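Local coordinates for protein biotin transporter BioY (Lactococcus lactis subsp. cremoris, PDB 4DVE) that binds biotin within the membrane as the substrate-specific S component and probably works with an energy-coupling factor ABC transporter complex in its uptake, at residues Leu75-Leu79 and Ile80-Val84. Residues are numbered along the deposited sequence; the frame is centred on the assembly and turned at random.
Sequences LALAL and IGLPV. With BNG (nonyl beta-D-glucopyranoside), chain G.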
loop_
_atom_site.group_PDB
_atom_site.type_symbol
_atom_site.label_atom_id
_atom_site.label_comp_id
_atom_site.label_asym_id
_atom_site.label_seq_id
_atom_site.Cartn_x
_atom_site.Cartn_y
_atom_site.Cartn_z
ATOM N N LEU A 75 -7.035 6.395 4.260
ATOM C CA LEU A 75 -6.414 6.770 5.524
ATOM C C LEU A 75 -7.220 7.864 6.235
ATOM O O LEU A 75 -7.391 7.815 7.464
ATOM C CB LEU A 75 -4.957 7.222 5.300
ATOM C CG LEU A 75 -3.993 6.153 4.828
ATOM C CD1 LEU A 75 -2.610 6.748 4.487
ATOM C CD2 LEU A 75 -3.862 5.090 5.896
ATOM N N ALA A 76 -7.709 8.836 5.462
ATOM C CA ALA A 76 -8.554 9.897 5.995
ATOM C C ALA A 76 -9.816 9.314 6.669
ATOM O O ALA A 76 -10.222 9.749 7.760
ATOM C CB ALA A 76 -8.922 10.893 4.891
ATOM N N LEU A 77 -10.420 8.313 6.031
ATOM C CA LEU A 77 -11.572 7.637 6.614
ATOM C C LEU A 77 -11.219 7.010 7.964
ATOM O O LEU A 77 -11.990 7.094 8.921
ATOM C CB LEU A 77 -12.147 6.601 5.636
ATOM C CG LEU A 77 -12.931 7.138 4.427
ATOM C CD1 LEU A 77 -13.474 5.992 3.597
ATOM C CD2 LEU A 77 -14.103 8.032 4.834
ATOM N N ALA A 78 -10.044 6.394 8.046
ATOM C CA ALA A 78 -9.580 5.815 9.307
ATOM C C ALA A 78 -9.345 6.917 10.341
ATOM O O ALA A 78 -9.762 6.787 11.501
ATOM C CB ALA A 78 -8.315 4.976 9.095
ATOM N N LEU A 79 -8.740 8.020 9.907
ATOM C CA LEU A 79 -8.400 9.107 10.828
ATOM C C LEU A 79 -9.619 9.763 11.466
ATOM O O LEU A 79 -9.571 10.190 12.614
ATOM C CB LEU A 79 -7.549 10.155 10.138
ATOM C CG LEU A 79 -6.106 9.713 9.912
ATOM C CD1 LEU A 79 -5.513 10.419 8.691
ATOM C CD2 LEU A 79 -5.293 9.968 11.184
ATOM N N ILE A 80 -10.712 9.866 10.717
ATOM C CA ILE A 80 -11.900 10.490 11.268
ATOM C C ILE A 80 -12.751 9.498 12.047
ATOM O O ILE A 80 -13.710 9.897 12.673
ATOM C CB ILE A 80 -12.731 11.210 10.190
ATOM C CG1 ILE A 80 -13.395 10.213 9.233
ATOM C CG2 ILE A 80 -11.833 12.175 9.419
ATOM C CD1 ILE A 80 -13.953 10.896 8.002
ATOM N N GLY A 81 -12.427 8.206 11.998
ATOM C CA GLY A 81 -13.072 7.256 12.900
ATOM C C GLY A 81 -13.813 6.086 12.299
ATOM O O GLY A 81 -14.375 5.298 13.038
ATOM N N LEU A 82 -13.858 5.955 10.974
ATOM C CA LEU A 82 -14.532 4.784 10.404
ATOM C C LEU A 82 -13.648 3.561 10.596
ATOM O O LEU A 82 -12.416 3.646 10.477
ATOM C CB LEU A 82 -14.887 4.968 8.930
ATOM C CG LEU A 82 -15.998 5.953 8.578
ATOM C CD1 LEU A 82 -16.222 5.874 7.074
ATOM C CD2 LEU A 82 -17.307 5.700 9.343
ATOM N N PRO A 83 -14.265 2.416 10.904
ATOM C CA PRO A 83 -13.480 1.228 11.246
ATOM C C PRO A 83 -13.017 0.467 9.994
ATOM O O PRO A 83 -13.417 -0.670 9.745
ATOM C CB PRO A 83 -14.452 0.405 12.114
ATOM C CG PRO A 83 -15.809 0.798 11.625
ATOM C CD PRO A 83 -15.705 2.232 11.166
ATOM N N VAL A 84 -12.173 1.115 9.219
ATOM C CA VAL A 84 -11.757 0.603 7.911
ATOM C C VAL A 84 -10.392 -0.093 7.925
ATOM O O VAL A 84 -9.971 -0.668 6.919
ATOM C CB VAL A 84 -11.732 1.733 6.874
ATOM C CG1 VAL A 84 -13.154 2.309 6.682
ATOM C CG2 VAL A 84 -10.715 2.795 7.268
HETATM C C1 BNG G . -16.317 2.187 15.707
HETATM C C2 BNG G . -16.249 0.739 16.176
HETATM C C3 BNG G . -15.063 0.522 17.108
HETATM C C4 BNG G . -13.784 1.092 16.507
HETATM C C5 BNG G . -14.000 2.519 16.017
HETATM C C6 BNG G . -12.744 3.062 15.348
HETATM C "C1'" BNG G . -17.783 3.694 14.631
HETATM C "C2'" BNG G . -18.492 3.884 13.296
HETATM C "C3'" BNG G . -19.108 2.576 12.814
HETATM C "C4'" BNG G . -20.184 2.833 11.765
HETATM C "C5'" BNG G . -20.614 1.534 11.093
HETATM C "C6'" BNG G . -19.639 1.141 9.989
HETATM C "C7'" BNG G . -19.611 -0.371 9.797
HETATM C "C8'" BNG G . -20.528 -1.065 10.798
HETATM C "C9'" BNG G . -21.945 -0.544 10.685
HETATM O O1 BNG G . -17.379 2.333 14.767
HETATM O O2 BNG G . -17.461 0.400 16.860
HETATM O O3 BNG G . -14.895 -0.879 17.348
HETATM O O4 BNG G . -12.745 1.077 17.493
HETATM O O5 BNG G . -15.083 2.544 15.090
HETATM O O6 BNG G . -12.860 4.481 15.195
#
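The carbonyl oxygen of Leu77 takes two amide bonds: Leu82 N at 3.0 Å from Leu77 O, tilted 24° from the carbonyl plane, and, more weakly, Gly81 N. Ile80 CG1 also packs against this oxygen, at 3.4 Å from Leu77 O, brought there by a chi1 of 70° that places it between its own backbone N and carbonyl carbon. Ile80 N keeps the helical bond to Ala76 O. Gly81, the first residue beyond helix 52-80, takes positive phi in a Schellman motif, defined by the Leu82 N to Leu77 O bond and a weak one from Gly81 N to Ala78 O. At the angles of Gly81 a CB would jam against the preceding carbonyl. Beside the Leu82 N bond, the side chains of Leu77 and Leu82 cross obliquely, Leu77 CD2 lying 3.8 Å from Leu82 CD1, and Val84 CG2 sits 3.7 Å from Ala78 CB; Ile31 of helix 13-33 touches both Leu77 and Val84. Pro83 centres an inverse gamma turn, its CB meeting the sugar ring oxygen O5 of a bound nonyl glucoside, CG the glycosidic O1, and CD the chain carbons C2' and C3'. With a glycine in place of Pro83, those contacts would vanish and the turn would probably become freer to open. The glucoside O6 gives a 2.8 Å hydrogen bond to Gly81 O.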